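Local coordinates for kojibiose phosphorylase (Gut metagenome, PDB 6W0P), which belongs to glycoside hydrolase family 65, a family of carbohydrate-active enzymes with an N-terminal beta-sandwich domain and a helical-barrel catalytic domain, at residues N19-D24 with F113-D118; F45-Y50 with Y124-T129; I139-L144 with Q155-E160. All coordinates share one frame; numbering follows the deposited sequence.

In the fold
All three contacts lie in the N-terminal family 65 region and on one large antiparallel sheet. Across that sheet, strands 15-19, 109-118, 123-132, 135-145 and 152-161 follow in chain order. Contact 1 sits where strand 15-19 ends beside 109-118. Contact 2 docks the loop residues 45-50 on strand 123-132. Contact 3 is the hairpin of strands 135-145 and 152-161. Contacts 1 and 2 interleave along the chain, and their centres are about 9 Å apart. Contact 3 comes later, with its centre about 8 Å from contact 2 and 15 Å from contact 1. Loop 45-50 joins them: Phe46 meets Phe21, and Asp47 reaches Arg143, so it ties the sheet's first strands to the hairpin.

Contact 1 (N19-D24 with F113-D118); sequences NNFHPD and FKRILD
Asn19 and Lys114 form an antiparallel, non-hydrogen-bonded pair at the end of strand 15-19, where the chain leaves the sheet and turns toward helix 26-32. Their side chains run side by side in the same direction. Asn19 OD1 approaches Lys114 CE at 4.0 Å. One residue on, Asn20 N donates to Phe113 O at 2.9 Å, bent to 148°. Asn20 also reaches the strand through a water, which donates to Asn20 OD1 and accepts from Phe113 N at 2.9 Å.

The main packing is between Phe21 and Phe113. Phe21 CB stands over the face of the Phe113 ring, 3.6 Å from its centroid and almost on the normal, which makes a CH-pi contact. With CG anti to the backbone N (chi1 -178°), the Phe21 ring extends past Phe113 toward Arg115. The two rings meet obliquely, with centroids 5.2 Å apart and planes at 42°. Arg115 NH2 then comes to the edge of the Phe21 ring, 3.8 Å from CE1. Its guanidinium has a stronger hold nearby, since Arg115 NE makes a salt bridge with Glu18. A second water takes a hydrogen bond from Arg115 NH2, a weak one, and donates to His22 O. Phe46, from the loop after strand 40-42, touches the side chains of Phe21, Phe113 and Arg115. The arrangement is that of a strand near the sheet edge running out into a loop, with an aromatic residue of that loop packed on the neighbouring antiparallel strand, here in the beta-sandwich domain of family 65 enzymes.

Contact 2 (F45-Y50 with Y124-T129); sequences FFDETY and YQRTFT
Arg126 carries the contact. It stands on strand 123-132 and lays its guanidinium on the Phe46 ring, and two acidic side chains of the loop meet it at the edge. It has by far the most surface buried here, followed by Phe46 and Glu48. The Arg126 chain bends at its third torsion (chi3 39°), which turns the guanidinium over the ring.

The guanidinium lies flat on Phe46, with planes 12° apart. NH1 sits above the middle of the ring, 3.2 Å from its plane. The stack is also a cation-pi contact, off-centre, with Arg126 CZ 3.9 Å from the Phe46 ring centroid.

Glu48 meets the same group at its edge. The grip is end-on and nearly coplanar: Arg126 NH2 donates to Glu48 OE1 at 2.6 Å, and Arg126 NH1 donates to Glu48 OE2 at 2.9 Å. Both oxygens use their syn lone pairs. The first bond is close to straight, at 170°.

Asp47 adds a third bond, from Arg126 NH2 to Asp47 OD2 at 2.9 Å, through the anti lone pair. NH2 therefore holds two carboxylates. A water donates to Asp47 OD2 and accepts from Arg126 NE at 2.8 Å, tying up the remaining nitrogen. The buried cation probably keeps both carboxylates ionised and offsets their mutual repulsion, and the edge bonds fix the guanidinium flat against the ring.

Asp47 OD1 has a stronger partner, a second cation, Arg143 of strand 135-145. Around the group, Phe113 of strand 109-118 touches Arg126 and Phe128. Ile94 of strand 94-98, in the second sheet, packs on Asp47 and Glu48. The loop lies over strand 123-132 and reaches its neighbours 109-118 and 135-145, with strand 94-98 of the second sheet in contact.

Contact 3 (I139-L144 with Q155-E160); sequences IIISRL and QMISFE
Ser142 and Met156 form one hydrogen-bonded pair, and Ile140 and Ser158 form the next. Ser142 N donates to Met156 O at 2.8 Å, nearly straight at 176°. Met156 N returns a bond to Ser142 O at 2.9 Å. In the second pair, Ser158 N binds Ile140 O at 3.0 Å and Ile140 N binds Ser158 O at 3.1 Å. A water donates to Met156 O and, weakly, to Ile140 O. It is also hydrogen-bonded to Ser142 OG at 2.5 Å.

These bonds join the two arms of a beta hairpin, strands 135-145 and 152-161. The short segments run antiparallel at 171°. They are central strands of the large sheet in the N-terminal domain.

On the face that carries Ile139, Ile141, Ile157 and Phe159, side chains of paired residues meet. Ile139 and Phe159 lie alongside each other, with Ile139 CD1 set obliquely beside the Phe159 ring. Ile141 and Ile157 touch more loosely. Gln155 runs extended beside Ile141, with NE2 4.1 Å from Ile141 CG2. Its amide is held by Arg249 and by the backbone O of Phe92. On the face of Ile140, Ser158 OG is turned between its backbone N and carbonyl carbon (chi1 84°), which sets it 3.4 Å from Ile140 CB. Phe282 of helix 282-300 packs on Ser142 and Met156, while Ile94 of strand 94-98 covers Ile141, Gln155 and Ile157.

Contact 1 (N19-D24 with F113-D118)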
loop_
_atom_site.group_PDB
_atom_site.type_symbol
_atom_site.label_atom_id
_atom_site.label_comp_id
_atom_site.label_asym_id
_atom_site.label_seq_id
_atom_site.Cartn_x
_atom_site.Cartn_y
_atom_site.Cartn_z
ATOM N N ASN A 19 -16.408 -36.111 -21.339
ATOM C CA ASN A 19 -16.732 -37.562 -21.292
ATOM C C ASN A 19 -16.371 -38.054 -19.888
ATOM O O ASN A 19 -15.173 -38.055 -19.568
ATOM C CB ASN A 19 -15.949 -38.365 -22.342
ATOM C CG ASN A 19 -16.613 -38.460 -23.701
ATOM O OD1 ASN A 19 -17.681 -37.890 -23.925
ATOM N ND2 ASN A 19 -15.982 -39.171 -24.626
ATOM N N ASN A 20 -17.368 -38.429 -19.086
ATOM C CA ASN A 20 -17.193 -38.742 -17.641
ATOM C C ASN A 20 -17.006 -37.435 -16.861
ATOM O O ASN A 20 -16.488 -36.455 -17.438
ATOM C CB ASN A 20 -16.022 -39.697 -17.369
ATOM C CG ASN A 20 -16.134 -40.994 -18.143
ATOM O OD1 ASN A 20 -17.211 -41.596 -18.226
ATOM N ND2 ASN A 20 -15.017 -41.438 -18.702
ATOM N N PHE A 21 -17.435 -37.438 -15.596
ATOM C CA PHE A 21 -17.244 -36.315 -14.653
ATOM C C PHE A 21 -15.817 -36.375 -14.145
ATOM O O PHE A 21 -15.455 -37.460 -13.711
ATOM C CB PHE A 21 -18.207 -36.396 -13.473
ATOM C CG PHE A 21 -18.088 -35.247 -12.501
ATOM C CD1 PHE A 21 -17.970 -33.936 -12.954
ATOM C CD2 PHE A 21 -18.110 -35.468 -11.129
ATOM C CE1 PHE A 21 -17.863 -32.883 -12.057
ATOM C CE2 PHE A 21 -18.014 -34.409 -10.232
ATOM C CZ PHE A 21 -17.904 -33.121 -10.700
ATOM N N HIS A 22 -15.062 -35.278 -14.231
ATOM C CA HIS A 22 -13.733 -35.117 -13.582
ATOM C C HIS A 22 -13.883 -34.225 -12.355
ATOM O O HIS A 22 -14.015 -33.005 -12.484
ATOM C CB HIS A 22 -12.705 -34.542 -14.563
ATOM C CG HIS A 22 -12.623 -35.291 -15.841
ATOM N ND1 HIS A 22 -13.671 -35.311 -16.748
ATOM C CD2 HIS A 22 -11.643 -36.059 -16.355
ATOM C CE1 HIS A 22 -13.332 -36.058 -17.775
ATOM N NE2 HIS A 22 -12.089 -36.525 -17.555
ATOM N N PRO A 23 -13.925 -34.806 -11.137
ATOM C CA PRO A 23 -14.175 -34.027 -9.928
ATOM C C PRO A 23 -13.180 -32.879 -9.742
ATOM O O PRO A 23 -13.609 -31.829 -9.332
ATOM C CB PRO A 23 -14.049 -35.064 -8.798
ATOM C CG PRO A 23 -14.420 -36.374 -9.462
ATOM C CD PRO A 23 -13.861 -36.254 -10.862
ATOM N N ASP A 24 -11.907 -33.117 -10.075
ATOM C CA ASP A 24 -10.768 -32.182 -9.872
ATOM C C ASP A 24 -10.875 -30.985 -10.839
ATOM O O ASP A 24 -10.165 -29.988 -10.592
ATOM C CB ASP A 24 -9.427 -32.916 -10.016
ATOM C CG ASP A 24 -9.324 -33.779 -11.261
ATOM O OD1 ASP A 24 -10.324 -34.460 -11.573
ATOM O OD2 ASP A 24 -8.249 -33.774 -11.914
ATOM N N PHE A 113 -21.878 -40.334 -17.546
ATOM C CA PHE A 113 -21.928 -38.856 -17.420
ATOM C C PHE A 113 -21.362 -38.265 -18.709
ATOM O O PHE A 113 -20.299 -38.703 -19.177
ATOM C CB PHE A 113 -21.102 -38.399 -16.216
ATOM C CG PHE A 113 -21.025 -36.914 -15.971
ATOM C CD1 PHE A 113 -20.143 -36.124 -16.679
ATOM C CD2 PHE A 113 -21.761 -36.329 -14.959
ATOM C CE1 PHE A 113 -20.061 -34.764 -16.444
ATOM C CE2 PHE A 113 -21.685 -34.965 -14.726
ATOM C CZ PHE A 113 -20.830 -34.186 -15.465
ATOM N N LYS A 114 -22.051 -37.282 -19.267
ATOM C CA LYS A 114 -21.562 -36.546 -20.453
ATOM C C LYS A 114 -22.069 -35.111 -20.317
ATOM O O LYS A 114 -23.257 -34.956 -20.013
ATOM C CB LYS A 114 -22.017 -37.279 -21.720
ATOM C CG LYS A 114 -21.627 -36.627 -23.031
ATOM C CD LYS A 114 -21.853 -37.551 -24.214
ATOM C CE LYS A 114 -21.268 -37.042 -25.517
ATOM N NZ LYS A 114 -20.838 -38.161 -26.399
ATOM N N ARG A 115 -21.166 -34.138 -20.453
ATOM C CA ARG A 115 -21.438 -32.675 -20.438
ATOM C C ARG A 115 -21.184 -32.125 -21.849
ATOM O O ARG A 115 -20.100 -32.414 -22.400
ATOM C CB ARG A 115 -20.505 -31.997 -19.433
ATOM C CG ARG A 115 -21.043 -30.695 -18.878
ATOM C CD ARG A 115 -19.979 -29.795 -18.285
ATOM N NE ARG A 115 -19.290 -30.385 -17.149
ATOM C CZ ARG A 115 -19.385 -29.998 -15.879
ATOM N NH1 ARG A 115 -20.165 -29.003 -15.505
ATOM N NH2 ARG A 115 -18.672 -30.622 -14.967
ATOM N N ILE A 116 -22.126 -31.370 -22.414
ATOM C CA ILE A 116 -22.031 -30.837 -23.808
ATOM C C ILE A 116 -22.370 -29.349 -23.830
ATOM O O ILE A 116 -23.435 -28.966 -23.338
ATOM C CB ILE A 116 -22.951 -31.602 -24.768
ATOM C CG1 ILE A 116 -22.668 -33.102 -24.718
ATOM C CG2 ILE A 116 -22.817 -31.046 -26.177
ATOM C CD1 ILE A 116 -23.688 -33.953 -25.444
ATOM N N LEU A 117 -21.498 -28.535 -24.422
ATOM C CA LEU A 117 -21.850 -27.152 -24.822
ATOM C C LEU A 117 -21.882 -27.167 -26.349
ATOM O O LEU A 117 -20.864 -27.530 -26.965
ATOM C CB LEU A 117 -20.831 -26.175 -24.235
ATOM C CG LEU A 117 -20.931 -24.730 -24.741
ATOM C CD1 LEU A 117 -22.231 -24.092 -24.306
ATOM C CD2 LEU A 117 -19.766 -23.891 -24.258
ATOM N N ASP A 118 -23.024 -26.865 -26.953
ATOM C CA ASP A 118 -23.126 -26.810 -28.434
ATOM C C ASP A 118 -22.840 -25.374 -28.889
ATOM O O ASP A 118 -23.650 -24.488 -28.639
ATOM C CB ASP A 118 -24.483 -27.318 -28.914
ATOM C CG ASP A 118 -24.460 -27.682 -30.380
ATOM O OD1 ASP A 118 -23.825 -26.921 -31.141
ATOM O OD2 ASP A 118 -25.055 -28.748 -30.734
HETATM O O HOH W 1 -19.270 -41.477 -16.860
HETATM O O HOH W 2 -15.591 -31.587 -14.572
#

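Contact 2 (F45-Y50 with Y124-T129)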
loop_
_atom_site.group_PDB
_atom_site.type_symbol
_atom_site.label_atom_id
_atom_site.label_comp_id
_atom_site.label_asym_id
_atom_site.label_seq_id
_atom_site.Cartn_x
_atom_site.Cartn_y
_atom_site.Cartn_z
ATOM N N PHE A 45 -22.493 -24.477 -13.150
ATOM C CA PHE A 45 -22.678 -25.153 -11.856
ATOM C C PHE A 45 -23.823 -26.142 -12.064
ATOM O O PHE A 45 -24.726 -25.850 -12.844
ATOM C CB PHE A 45 -22.930 -24.148 -10.733
ATOM C CG PHE A 45 -24.184 -23.332 -10.903
ATOM C CD1 PHE A 45 -25.410 -23.828 -10.491
ATOM C CD2 PHE A 45 -24.135 -22.084 -11.491
ATOM C CE1 PHE A 45 -26.568 -23.080 -10.659
ATOM C CE2 PHE A 45 -25.292 -21.345 -11.679
ATOM C CZ PHE A 45 -26.505 -21.839 -11.258
ATOM N N PHE A 46 -23.706 -27.304 -11.435
ATOM C CA PHE A 46 -24.754 -28.344 -11.339
ATOM C C PHE A 46 -26.048 -27.727 -10.815
ATOM O O PHE A 46 -26.014 -26.936 -9.863
ATOM C CB PHE A 46 -24.288 -29.495 -10.439
ATOM C CG PHE A 46 -23.200 -30.349 -11.039
ATOM C CD1 PHE A 46 -22.711 -30.103 -12.318
ATOM C CD2 PHE A 46 -22.695 -31.431 -10.343
ATOM C CE1 PHE A 46 -21.734 -30.916 -12.881
ATOM C CE2 PHE A 46 -21.711 -32.233 -10.901
ATOM C CZ PHE A 46 -21.240 -31.982 -12.172
ATOM N N ASP A 47 -27.161 -28.114 -11.433
ATOM C CA ASP A 47 -28.523 -27.650 -11.068
ATOM C C ASP A 47 -28.855 -28.226 -9.692
ATOM O O ASP A 47 -29.144 -27.442 -8.795
ATOM C CB ASP A 47 -29.525 -28.082 -12.132
ATOM C CG ASP A 47 -28.983 -27.831 -13.524
ATOM O OD1 ASP A 47 -29.314 -26.775 -14.079
ATOM O OD2 ASP A 47 -28.204 -28.686 -14.024
ATOM N N GLU A 48 -28.756 -29.542 -9.549
ATOM C CA GLU A 48 -29.079 -30.282 -8.302
ATOM C C GLU A 48 -28.059 -29.907 -7.230
ATOM O O GLU A 48 -27.035 -29.318 -7.588
ATOM C CB GLU A 48 -29.087 -31.797 -8.539
ATOM C CG GLU A 48 -27.710 -32.415 -8.779
ATOM C CD GLU A 48 -27.125 -32.266 -10.179
ATOM O OE1 GLU A 48 -27.762 -31.608 -11.011
ATOM O OE2 GLU A 48 -26.028 -32.796 -10.430
ATOM N N THR A 49 -28.331 -30.264 -5.974
ATOM C CA THR A 49 -27.355 -30.167 -4.848
ATOM C C THR A 49 -26.008 -30.786 -5.264
ATOM O O THR A 49 -25.986 -31.900 -5.795
ATOM C CB THR A 49 -27.934 -30.823 -3.589
ATOM O OG1 THR A 49 -29.064 -30.041 -3.204
ATOM C CG2 THR A 49 -26.947 -30.921 -2.447
ATOM N N TYR A 50 -24.907 -30.071 -5.054
ATOM C CA TYR A 50 -23.538 -30.628 -5.205
ATOM C C TYR A 50 -22.710 -30.171 -4.011
ATOM O O TYR A 50 -22.625 -28.949 -3.759
ATOM C CB TYR A 50 -22.885 -30.236 -6.534
ATOM C CG TYR A 50 -21.500 -30.809 -6.761
ATOM C CD1 TYR A 50 -21.310 -32.132 -7.129
ATOM C CD2 TYR A 50 -20.370 -30.021 -6.631
ATOM C CE1 TYR A 50 -20.046 -32.650 -7.369
ATOM C CE2 TYR A 50 -19.100 -30.524 -6.858
ATOM C CZ TYR A 50 -18.932 -31.841 -7.229
ATOM O OH TYR A 50 -17.668 -32.324 -7.458
ATOM N N TYR A 124 -26.637 -26.095 -23.441
ATOM C CA TYR A 124 -25.793 -26.703 -22.394
ATOM C C TYR A 124 -26.592 -27.890 -21.851
ATOM O O TYR A 124 -27.727 -27.698 -21.374
ATOM C CB TYR A 124 -25.385 -25.664 -21.347
ATOM C CG TYR A 124 -24.660 -26.292 -20.190
ATOM C CD1 TYR A 124 -23.491 -26.994 -20.401
ATOM C CD2 TYR A 124 -25.173 -26.261 -18.910
ATOM C CE1 TYR A 124 -22.825 -27.621 -19.366
ATOM C CE2 TYR A 124 -24.529 -26.903 -17.862
ATOM C CZ TYR A 124 -23.348 -27.584 -18.089
ATOM O OH TYR A 124 -22.699 -28.240 -17.083
ATOM N N GLN A 125 -26.022 -29.086 -21.978
ATOM C CA GLN A 125 -26.703 -30.369 -21.712
ATOM C C GLN A 125 -25.791 -31.208 -20.829
ATOM O O GLN A 125 -24.589 -31.331 -21.136
ATOM C CB GLN A 125 -27.027 -31.090 -23.021
ATOM C CG GLN A 125 -28.297 -31.911 -22.973
ATOM C CD GLN A 125 -28.559 -32.629 -24.274
ATOM O OE1 GLN A 125 -27.787 -33.497 -24.682
ATOM N NE2 GLN A 125 -29.658 -32.276 -24.934
ATOM N N ARG A 126 -26.367 -31.759 -19.772
ATOM C CA ARG A 126 -25.679 -32.690 -18.856
ATOM C C ARG A 126 -26.559 -33.930 -18.759
ATOM O O ARG A 126 -27.761 -33.767 -18.470
ATOM C CB ARG A 126 -25.401 -31.990 -17.524
ATOM C CG ARG A 126 -24.213 -32.552 -16.756
ATOM C CD ARG A 126 -23.834 -31.666 -15.584
ATOM N NE ARG A 126 -25.020 -31.136 -14.916
ATOM C CZ ARG A 126 -25.499 -31.543 -13.737
ATOM N NH1 ARG A 126 -24.888 -32.487 -13.041
ATOM N NH2 ARG A 126 -26.602 -30.990 -13.253
ATOM N N THR A 127 -25.982 -35.097 -19.049
ATOM C CA THR A 127 -26.651 -36.421 -18.990
ATOM C C THR A 127 -25.877 -37.311 -17.999
ATOM O O THR A 127 -24.648 -37.219 -17.946
ATOM C CB THR A 127 -26.755 -37.001 -20.407
ATOM O OG1 THR A 127 -27.460 -36.076 -21.250
ATOM C CG2 THR A 127 -27.439 -38.347 -20.441
ATOM N N PHE A 128 -26.570 -38.108 -17.188
ATOM C CA PHE A 128 -25.931 -39.126 -16.317
ATOM C C PHE A 128 -26.996 -40.122 -15.864
ATOM O O PHE A 128 -28.209 -39.809 -15.916
ATOM C CB PHE A 128 -25.199 -38.445 -15.158
ATOM C CG PHE A 128 -26.062 -37.470 -14.403
ATOM C CD1 PHE A 128 -26.844 -37.893 -13.351
ATOM C CD2 PHE A 128 -26.119 -36.139 -14.771
ATOM C CE1 PHE A 128 -27.667 -37.005 -12.681
ATOM C CE2 PHE A 128 -26.941 -35.251 -14.101
ATOM C CZ PHE A 128 -27.726 -35.687 -13.066
ATOM N N THR A 129 -26.566 -41.320 -15.474
ATOM C CA THR A 129 -27.482 -42.345 -14.922
ATOM C C THR A 129 -27.231 -42.473 -13.415
ATOM O O THR A 129 -26.109 -42.808 -13.007
ATOM C CB THR A 129 -27.405 -43.655 -15.707
ATOM O OG1 THR A 129 -27.705 -43.343 -17.074
ATOM C CG2 THR A 129 -28.372 -44.689 -15.173
HETATM O O HOH W 3 -24.164 -28.069 -15.026
HETATM O O HOH W 4 -26.408 -28.887 -15.942
#

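Contact 3 (I139-L144 with Q155-E160)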
loop_
_atom_site.group_PDB
_atom_site.type_symbol
_atom_site.label_atom_id
_atom_site.label_comp_id
_atom_site.label_asym_id
_atom_site.label_seq_id
_atom_site.Cartn_x
_atom_site.Cartn_y
_atom_site.Cartn_z
ATOM N N ILE A 139 -30.947 -39.134 -16.228
ATOM C CA ILE A 139 -31.306 -37.697 -16.051
ATOM C C ILE A 139 -30.681 -36.936 -17.213
ATOM O O ILE A 139 -29.452 -37.051 -17.378
ATOM C CB ILE A 139 -30.746 -37.114 -14.735
ATOM C CG1 ILE A 139 -31.052 -37.979 -13.509
ATOM C CG2 ILE A 139 -31.206 -35.668 -14.559
ATOM C CD1 ILE A 139 -32.492 -38.237 -13.306
ATOM N N ILE A 140 -31.464 -36.135 -17.932
ATOM C CA ILE A 140 -30.912 -35.147 -18.901
ATOM C C ILE A 140 -31.355 -33.766 -18.433
ATOM O O ILE A 140 -32.561 -33.563 -18.332
ATOM C CB ILE A 140 -31.368 -35.431 -20.340
ATOM C CG1 ILE A 140 -31.232 -36.904 -20.736
ATOM C CG2 ILE A 140 -30.633 -34.519 -21.307
ATOM C CD1 ILE A 140 -31.977 -37.263 -22.031
ATOM N N ILE A 141 -30.402 -32.870 -18.154
ATOM C CA ILE A 141 -30.677 -31.460 -17.756
ATOM C C ILE A 141 -30.118 -30.546 -18.842
ATOM O O ILE A 141 -28.899 -30.541 -19.067
ATOM C CB ILE A 141 -30.124 -31.152 -16.359
ATOM C CG1 ILE A 141 -30.709 -32.121 -15.335
ATOM C CG2 ILE A 141 -30.365 -29.702 -15.982
ATOM C CD1 ILE A 141 -30.142 -31.976 -13.957
ATOM N N SER A 142 -31.016 -29.817 -19.497
ATOM C CA SER A 142 -30.715 -28.961 -20.664
ATOM C C SER A 142 -30.982 -27.508 -20.266
ATOM O O SER A 142 -31.960 -27.281 -19.529
ATOM C CB SER A 142 -31.521 -29.417 -21.856
ATOM O OG SER A 142 -31.289 -30.802 -22.105
ATOM N N ARG A 143 -30.114 -26.573 -20.666
ATOM C CA ARG A 143 -30.409 -25.135 -20.465
ATOM C C ARG A 143 -29.846 -24.232 -21.573
ATOM O O ARG A 143 -28.878 -24.593 -22.301
ATOM C CB ARG A 143 -30.020 -24.680 -19.056
ATOM C CG ARG A 143 -28.617 -25.020 -18.589
ATOM C CD ARG A 143 -28.537 -24.925 -17.075
ATOM N NE ARG A 143 -27.269 -24.343 -16.652
ATOM C CZ ARG A 143 -26.728 -24.439 -15.435
ATOM N NH1 ARG A 143 -27.336 -25.117 -14.483
ATOM N NH2 ARG A 143 -25.557 -23.868 -15.189
ATOM N N LEU A 144 -30.498 -23.078 -21.655
ATOM C CA LEU A 144 -30.338 -21.994 -22.646
ATOM C C LEU A 144 -30.467 -20.654 -21.917
ATOM O O LEU A 144 -31.340 -20.529 -21.043
ATOM C CB LEU A 144 -31.470 -22.071 -23.674
ATOM C CG LEU A 144 -31.512 -23.245 -24.639
ATOM C CD1 LEU A 144 -32.850 -23.241 -25.367
ATOM C CD2 LEU A 144 -30.389 -23.188 -25.659
ATOM N N GLN A 155 -34.897 -24.053 -19.008
ATOM C CA GLN A 155 -34.331 -25.295 -18.446
ATOM C C GLN A 155 -35.305 -26.415 -18.755
ATOM O O GLN A 155 -36.507 -26.199 -18.609
ATOM C CB GLN A 155 -34.124 -25.167 -16.940
ATOM C CG GLN A 155 -33.435 -26.365 -16.311
ATOM C CD GLN A 155 -33.331 -26.171 -14.821
ATOM O OE1 GLN A 155 -34.312 -25.833 -14.158
ATOM N NE2 GLN A 155 -32.127 -26.353 -14.293
ATOM N N MET A 156 -34.783 -27.550 -19.173
ATOM C CA MET A 156 -35.567 -28.763 -19.430
ATOM C C MET A 156 -34.895 -29.894 -18.658
ATOM O O MET A 156 -33.658 -29.993 -18.701
ATOM C CB MET A 156 -35.636 -29.092 -20.921
ATOM C CG MET A 156 -36.598 -30.211 -21.243
ATOM S SD MET A 156 -36.849 -30.442 -23.018
ATOM C CE MET A 156 -35.209 -30.878 -23.616
ATOM N N ILE A 157 -35.709 -30.655 -17.929
ATOM C CA ILE A 157 -35.292 -31.811 -17.096
ATOM C C ILE A 157 -36.144 -33.007 -17.526
ATOM O O ILE A 157 -37.388 -32.913 -17.446
ATOM C CB ILE A 157 -35.457 -31.495 -15.598
ATOM C CG1 ILE A 157 -34.804 -30.167 -15.216
ATOM C CG2 ILE A 157 -34.917 -32.643 -14.765
ATOM C CD1 ILE A 157 -35.280 -29.606 -13.897
ATOM N N SER A 158 -35.483 -34.075 -17.968
ATOM C CA SER A 158 -36.105 -35.378 -18.288
ATOM C C SER A 158 -35.564 -36.487 -17.365
ATOM O O SER A 158 -34.371 -36.473 -17.010
ATOM C CB SER A 158 -35.889 -35.714 -19.713
ATOM O OG SER A 158 -34.627 -36.309 -19.875
ATOM N N PHE A 159 -36.435 -37.434 -17.019
ATOM C CA PHE A 159 -36.149 -38.601 -16.153
ATOM C C PHE A 159 -36.509 -39.862 -16.944
ATOM O O PHE A 159 -37.586 -39.883 -17.574
ATOM C CB PHE A 159 -36.970 -38.492 -14.867
ATOM C CG PHE A 159 -36.683 -37.291 -13.999
ATOM C CD1 PHE A 159 -35.703 -37.333 -13.023
ATOM C CD2 PHE A 159 -37.427 -36.132 -14.117
ATOM C CE1 PHE A 159 -35.456 -36.242 -12.211
ATOM C CE2 PHE A 159 -37.176 -35.038 -13.308
ATOM C CZ PHE A 159 -36.196 -35.097 -12.350
ATOM N N GLU A 160 -35.629 -40.859 -16.978
ATOM C CA GLU A 160 -36.001 -42.178 -17.555
ATOM C C GLU A 160 -35.506 -43.280 -16.622
ATOM O O GLU A 160 -34.279 -43.534 -16.610
ATOM C CB GLU A 160 -35.468 -42.371 -18.975
ATOM C CG GLU A 160 -35.963 -43.673 -19.602
ATOM C CD GLU A 160 -35.777 -43.802 -21.108
ATOM O OE1 GLU A 160 -35.514 -42.769 -21.768
ATOM O OE2 GLU A 160 -35.879 -44.946 -21.613
HETATM O O HOH W 5 -33.032 -31.951 -20.815
#